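Local structure of nuclease NucT (Helicobacter pylori, 6EHI) at residues 37-42 against 66-71; 59-64 against 154-159. The protein is a nuclease of the phospholipase D-like (PLD-like) family, with an alpha/beta fold built on a mixed sheet, and forms a two-chain assembly. The protein carries 1 engineered substitution. All coordinates share one frame; numbering follows the deposited sequence. Where two conformers were deposited one is given.

Contact 1. Residues 37-42 against 66-71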
loop_
_atom_site.group_PDB
_atom_site.type_symbol
_atom_site.label_atom_id
_atom_site.label_comp_id
_atom_site.label_asym_id
_atom_site.label_seq_id
_atom_site.Cartn_x
_atom_site.Cartn_y
_atom_site.Cartn_z
ATOM N N ALA A 37 -6.147 -8.805 5.388
ATOM C CA ALA A 37 -4.712 -9.047 5.600
ATOM C C ALA A 37 -4.070 -7.731 5.902
ATOM O O ALA A 37 -4.246 -6.819 5.102
ATOM C CB ALA A 37 -4.130 -9.659 4.379
ATOM N N ILE A 38 -3.447 -7.586 7.072
ATOM C CA ILE A 38 -2.921 -6.304 7.520
ATOM C C ILE A 38 -1.601 -6.442 8.166
ATOM O O ILE A 38 -1.436 -7.246 9.055
ATOM C CB ILE A 38 -3.961 -5.641 8.439
ATOM C CG1 ILE A 38 -3.602 -4.186 8.789
ATOM C CG2 ILE A 38 -4.346 -6.518 9.623
ATOM C CD1 ILE A 38 -3.590 -3.266 7.597
ATOM N N TYR A 39 -0.645 -5.577 7.768
ATOM C CA TYR A 39 0.679 -5.519 8.342
ATOM C C TYR A 39 0.626 -5.052 9.788
ATOM O O TYR A 39 1.021 -5.803 10.712
ATOM C CB TYR A 39 1.637 -4.590 7.500
ATOM C CG TYR A 39 2.958 -4.441 8.152
ATOM C CD1 TYR A 39 3.926 -5.457 8.038
ATOM C CD2 TYR A 39 3.240 -3.323 8.979
ATOM C CE1 TYR A 39 5.130 -5.356 8.682
ATOM C CE2 TYR A 39 4.437 -3.246 9.651
ATOM C CZ TYR A 39 5.360 -4.318 9.507
ATOM O OH TYR A 39 6.617 -4.278 10.101
ATOM N N SER A 40 0.140 -3.802 10.023
ATOM C CA SER A 40 0.021 -3.263 11.372
ATOM C C SER A 40 -1.411 -2.772 11.557
ATOM O O SER A 40 -1.935 -2.086 10.688
ATOM C CB SER A 40 1.018 -2.103 11.601
ATOM O OG SER A 40 0.666 -1.293 12.714
ATOM N N PHE A 41 -2.021 -3.104 12.701
ATOM C CA PHE A 41 -3.390 -2.809 12.950
ATOM C C PHE A 41 -3.504 -2.501 14.459
ATOM O O PHE A 41 -3.597 -3.381 15.301
ATOM C CB PHE A 41 -4.258 -3.980 12.502
ATOM C CG PHE A 41 -5.714 -3.859 12.753
ATOM C CD1 PHE A 41 -6.328 -2.673 13.234
ATOM C CD2 PHE A 41 -6.506 -4.979 12.622
ATOM C CE1 PHE A 41 -7.686 -2.609 13.493
ATOM C CE2 PHE A 41 -7.882 -4.966 12.898
ATOM C CZ PHE A 41 -8.508 -3.741 13.265
ATOM N N THR A 42 -3.498 -1.218 14.751
ATOM C CA THR A 42 -3.540 -0.706 16.108
ATOM C C THR A 42 -4.748 0.215 16.363
ATOM O O THR A 42 -5.032 0.538 17.492
ATOM C CB THR A 42 -2.235 0.038 16.448
ATOM O OG1 THR A 42 -2.139 1.163 15.563
ATOM C CG2 THR A 42 -0.960 -0.850 16.354
ATOM N N TYR A 66 3.443 -11.515 11.106
ATOM C CA TYR A 66 3.914 -12.302 12.258
ATOM C C TYR A 66 4.828 -11.470 13.158
ATOM O O TYR A 66 4.532 -11.252 14.324
ATOM C CB TYR A 66 4.650 -13.597 11.743
ATOM C CG TYR A 66 5.160 -14.424 12.897
ATOM C CD1 TYR A 66 6.330 -14.079 13.568
ATOM C CD2 TYR A 66 4.384 -15.447 13.393
ATOM C CE1 TYR A 66 6.731 -14.825 14.668
ATOM C CE2 TYR A 66 4.782 -16.197 14.474
ATOM C CZ TYR A 66 5.927 -15.853 15.119
ATOM O OH TYR A 66 6.320 -16.594 16.219
ATOM N N GLU A 67 5.881 -10.909 12.639
ATOM C CA GLU A 67 6.818 -10.159 13.558
ATOM C C GLU A 67 6.148 -8.947 14.231
ATOM O O GLU A 67 6.397 -8.638 15.383
ATOM C CB GLU A 67 8.051 -9.729 12.836
ATOM C CG GLU A 67 8.982 -10.860 12.424
ATOM C CD GLU A 67 9.517 -11.718 13.593
ATOM O OE1 GLU A 67 9.674 -11.177 14.714
ATOM O OE2 GLU A 67 9.761 -12.962 13.383
ATOM N N SER A 68 5.265 -8.270 13.528
ATOM C CA SER A 68 4.670 -7.058 14.035
ATOM C C SER A 68 3.628 -7.348 15.096
ATOM O O SER A 68 3.243 -6.446 15.866
ATOM C CB SER A 68 4.125 -6.237 12.847
ATOM O OG SER A 68 3.479 -5.082 13.284
ATOM N N ASN A 69 3.115 -8.597 15.146
ATOM C CA ASN A 69 1.861 -8.840 15.888
ATOM C C ASN A 69 1.905 -9.973 16.890
ATOM O O ASN A 69 0.956 -10.090 17.711
ATOM C CB ASN A 69 0.668 -9.038 14.893
ATOM C CG ASN A 69 0.339 -7.744 14.168
ATOM O OD1 ASN A 69 -0.273 -6.826 14.753
ATOM N ND2 ASN A 69 0.780 -7.643 12.900
ATOM N N HIS A 70 2.956 -10.780 16.796
ATOM C CA HIS A 70 2.955 -12.045 17.599
ATOM C C HIS A 70 3.087 -11.730 19.081
ATOM O O HIS A 70 2.555 -12.456 19.944
ATOM C CB HIS A 70 4.019 -13.007 17.099
ATOM C CG HIS A 70 5.390 -12.752 17.610
ATOM N ND1 HIS A 70 6.276 -11.877 16.987
ATOM C CD2 HIS A 70 6.075 -13.320 18.634
ATOM C CE1 HIS A 70 7.414 -11.854 17.669
ATOM N NE2 HIS A 70 7.321 -12.725 18.663
ATOM N N ASN A 71 3.731 -10.619 19.382
ATOM C CA ASN A 71 3.916 -10.167 20.778
ATOM C C ASN A 71 3.923 -8.634 20.918
ATOM O O ASN A 71 4.967 -7.991 21.078
ATOM C CB ASN A 71 5.188 -10.850 21.360
ATOM C CG ASN A 71 5.305 -10.668 22.869
ATOM O OD1 ASN A 71 4.397 -11.058 23.625
ATOM N ND2 ASN A 71 6.403 -10.057 23.314
HETATM O O HOH W 1 2.167 -2.404 14.720
HETATM O O HOH W 2 -0.326 -4.097 14.801
#
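Tyr-39 meets Ser-68 and Asn-69 where the loop after strand 33-38 passes a short, weakly bonded helical turn. The close part centres on the carbonyl of Tyr-39. Asn-69 ND2 donates to Tyr-39 O over 2.9 Å, with 146° at the hydrogen. The acceptor lies almost in the amide plane of Asn-69, while the donor is tilted 23° from the plane of the carbonyl. A second ND2 bond, to Asp-65 O, and one between OD1 and Ser-75 OG fix the rotation of this buried amide. Beside it, Ser-68 CB lies over one face of the Tyr-39 ring, 4.0 Å from CZ. With Tyr-39 CG anti to its own nitrogen (chi1 175°), the ring swings back under the serine although its CB leaves the backbone in the other direction.

Toward Ser-40 the contact is looser and runs through water. One water lies 2.7 Å from Ser-40 OG and reaches Ser-68 OG only weakly, at 3.3 Å; Ser-40 OG also bonds a glycerol. Another accepts from Phe-41 N at 2.9 Å and donates to Asn-69 OD1 at 2.7 Å, bridging the two segments.

Strands 33-38 and 59-65 are parallel neighbours joined through helix 44-54 in a beta-alpha-beta crossover, and the contact ties together the segments that leave their carboxyl ends. The Phe-41 ring packs on helix 44-54, whereas Tyr-66 and His-70 rest on strand 86-91.

Contact 2. Residues 59-64 against 154-159; sequences KVQIIY and KMLESC
The flat amide of Gln-61 carries the methyl CD2 of Leu-156 above one face, offset past the rim between NE2 and OE1 and nearer NE2: CD2 is 3.3 Å from NE2 and 3.8 Å from OE1. The two side chains cross at about a right angle. Oxygen OE1 has its polar partner in Lys-35 NZ, a bond that restrains how the amide turns. On the helix, the two methyls of Leu-156 part, CD2 going to the Gln-61 amide and CD1 to Ile-63.

Ile-63 lies two residues on from Gln-61, on the same face of the strand. Its CG1 lies anti to the carbonyl carbon and the chain stays extended (chi2 174°), which carries CD1 up to the helix backbone. There CD1 meets Met-155 CB at 3.7 Å, and CG1 meets Leu-156 CD1 at 3.8 Å. This is helix-on-sheet packing of the PLD-like alpha/beta fold: helix 142-158 covers one face of the mixed sheet, and the axis of its final part, 154-158, passes 9.6 Å from that of strand 59-64, at 67° to it. Val-60 and Ile-62 point to the other face, where helices 44-54 and 77-80 pack.

Past the helix end the contact is thinner, where Ile-63 faces Cys-159. Cys-159 is joined by a disulfide to Cys-89 of strand 86-91, and Met-155 also packs against Tyr-14 of the second subunit.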
loop_
_atom_site.group_PDB
_atom_site.type_symbol
_atom_site.label_atom_id
_atom_site.label_comp_id
_atom_site.label_asym_id
_atom_site.label_seq_id
_atom_site.Cartn_x
_atom_site.Cartn_y
_atom_site.Cartn_z
ATOM N N LYS A 59 -18.857 -13.450 9.401
ATOM C CA LYS A 59 -17.598 -14.145 9.607
ATOM C C LYS A 59 -16.437 -13.209 9.240
ATOM O O LYS A 59 -16.354 -12.747 8.121
ATOM C CB LYS A 59 -17.543 -15.374 8.759
ATOM C CG LYS A 59 -18.594 -16.397 9.213
ATOM C CD LYS A 59 -18.567 -17.674 8.394
ATOM C CE LYS A 59 -17.917 -18.803 9.176
ATOM N NZ LYS A 59 -17.992 -20.024 8.314
ATOM N N VAL A 60 -15.504 -13.039 10.174
ATOM C CA VAL A 60 -14.362 -12.209 10.016
ATOM C C VAL A 60 -13.093 -13.032 10.100
ATOM O O VAL A 60 -12.928 -13.892 10.974
ATOM C CB VAL A 60 -14.359 -11.149 11.100
ATOM C CG1 VAL A 60 -13.160 -10.272 10.948
ATOM C CG2 VAL A 60 -15.634 -10.355 11.035
ATOM N N GLN A 61 -12.182 -12.800 9.177
ATOM C CA GLN A 61 -10.874 -13.462 9.169
ATOM C C GLN A 61 -9.808 -12.352 9.024
ATOM O O GLN A 61 -10.002 -11.436 8.240
ATOM C CB GLN A 61 -10.783 -14.371 7.985
ATOM C CG GLN A 61 -11.747 -15.541 8.127
ATOM C CD GLN A 61 -11.855 -16.390 6.878
ATOM O OE1 GLN A 61 -11.976 -15.856 5.765
ATOM N NE2 GLN A 61 -11.742 -17.726 7.044
ATOM N N ILE A 62 -8.794 -12.394 9.857
ATOM C CA ILE A 62 -7.735 -11.368 9.853
ATOM C C ILE A 62 -6.400 -12.034 9.867
ATOM O O ILE A 62 -6.132 -12.764 10.807
ATOM C CB ILE A 62 -7.883 -10.485 11.091
ATOM C CG1 ILE A 62 -9.346 -10.065 11.272
ATOM C CG2 ILE A 62 -6.976 -9.241 10.964
ATOM C CD1 ILE A 62 -9.566 -9.173 12.462
ATOM N N ILE A 63 -5.596 -11.889 8.808
ATOM C CA ILE A 63 -4.171 -12.310 8.750
ATOM C C ILE A 63 -3.310 -11.106 9.130
ATOM O O ILE A 63 -3.388 -10.070 8.442
ATOM C CB ILE A 63 -3.778 -12.814 7.339
ATOM C CG1 ILE A 63 -4.780 -13.878 6.852
ATOM C CG2 ILE A 63 -2.335 -13.198 7.344
ATOM C CD1 ILE A 63 -4.612 -14.381 5.417
ATOM N N TYR A 64 -2.592 -11.164 10.263
ATOM C CA TYR A 64 -1.635 -10.139 10.687
ATOM C C TYR A 64 -0.198 -10.490 10.333
ATOM O O TYR A 64 0.232 -11.704 10.432
ATOM C CB TYR A 64 -1.710 -10.025 12.167
ATOM C CG TYR A 64 -2.940 -9.481 12.852
ATOM C CD1 TYR A 64 -4.137 -10.262 13.022
ATOM C CD2 TYR A 64 -2.982 -8.133 13.278
ATOM C CE1 TYR A 64 -5.232 -9.766 13.697
ATOM C CE2 TYR A 64 -4.092 -7.635 13.916
ATOM C CZ TYR A 64 -5.214 -8.437 14.126
ATOM O OH TYR A 64 -6.341 -7.935 14.740
ATOM N N LYS A 154 -5.335 -18.890 -0.204
ATOM C CA LYS A 154 -3.995 -19.468 -0.198
ATOM C C LYS A 154 -3.159 -18.919 0.971
ATOM O O LYS A 154 -2.516 -19.671 1.695
ATOM C CB LYS A 154 -3.223 -19.205 -1.517
ATOM C CG LYS A 154 -3.720 -20.025 -2.717
ATOM C CD LYS A 154 -2.758 -20.075 -3.903
ATOM C CE LYS A 154 -1.275 -20.258 -3.594
ATOM N NZ LYS A 154 -0.738 -21.643 -3.536
ATOM N N MET A 155 -3.245 -17.584 1.178
ATOM C CA MET A 155 -2.611 -17.005 2.351
ATOM C C MET A 155 -3.098 -17.655 3.660
ATOM O O MET A 155 -2.271 -17.865 4.609
ATOM C CB MET A 155 -2.826 -15.504 2.405
ATOM C CG MET A 155 -2.043 -14.895 1.249
ATOM S SD MET A 155 -2.385 -13.110 1.100
ATOM C CE MET A 155 -1.584 -12.504 2.555
ATOM N N LEU A 156 -4.380 -17.839 3.772
ATOM C CA LEU A 156 -5.000 -18.355 4.991
ATOM C C LEU A 156 -4.472 -19.731 5.313
ATOM O O LEU A 156 -4.289 -20.103 6.485
ATOM C CB LEU A 156 -6.519 -18.426 4.790
ATOM C CG LEU A 156 -7.419 -18.125 5.973
ATOM C CD1 LEU A 156 -7.031 -16.976 6.880
ATOM C CD2 LEU A 156 -8.842 -17.917 5.391
ATOM N N GLU A 157 -4.164 -20.509 4.284
ATOM C CA GLU A 157 -3.554 -21.868 4.506
ATOM C C GLU A 157 -2.129 -21.886 4.943
ATOM O O GLU A 157 -1.659 -22.937 5.395
ATOM C CB GLU A 157 -3.641 -22.776 3.268
ATOM C CG GLU A 157 -4.941 -23.511 2.987
ATOM C CD GLU A 157 -5.084 -23.885 1.506
ATOM O OE1 GLU A 157 -4.105 -24.391 0.900
ATOM O OE2 GLU A 157 -6.184 -23.690 0.953
ATOM N N SER A 158 -1.381 -20.775 4.760
ATOM C CA SER A 158 -0.046 -20.638 5.297
ATOM C C SER A 158 0.076 -19.962 6.656
ATOM O O SER A 158 1.143 -19.997 7.224
ATOM C CB SER A 158 0.843 -19.922 4.250
ATOM O OG SER A 158 0.662 -20.503 2.941
ATOM N N CYS A 159 -0.990 -19.274 7.147
ATOM C CA CYS A 159 -0.910 -18.516 8.414
ATOM C C CYS A 159 -1.051 -19.440 9.619
ATOM O O CYS A 159 -1.727 -20.485 9.557
ATOM C CB CYS A 159 -1.948 -17.358 8.472
ATOM S SG CYS A 159 -3.706 -17.738 8.718
#

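Overall arrangement
The four segments alternate along the chain: 37-42, 59-64, 66-71, then 154-159. Contacts 1 and 2 have centres about 12 Å apart and share one sheet. A probable hydrogen bond from Ile-38 N to Ile-63 O, 2.8 Å long, joins the two contacts directly, and the Tyr-64 ring packs against Asn-69. Strand 59-65 runs straight into helix 66-69. Its middle lies under helix 142-158 in contact 2, while the turn that follows it meets the neighbouring strand's loop in contact 1. Together they connect early and late parts of the PLD-like domain through a single strand.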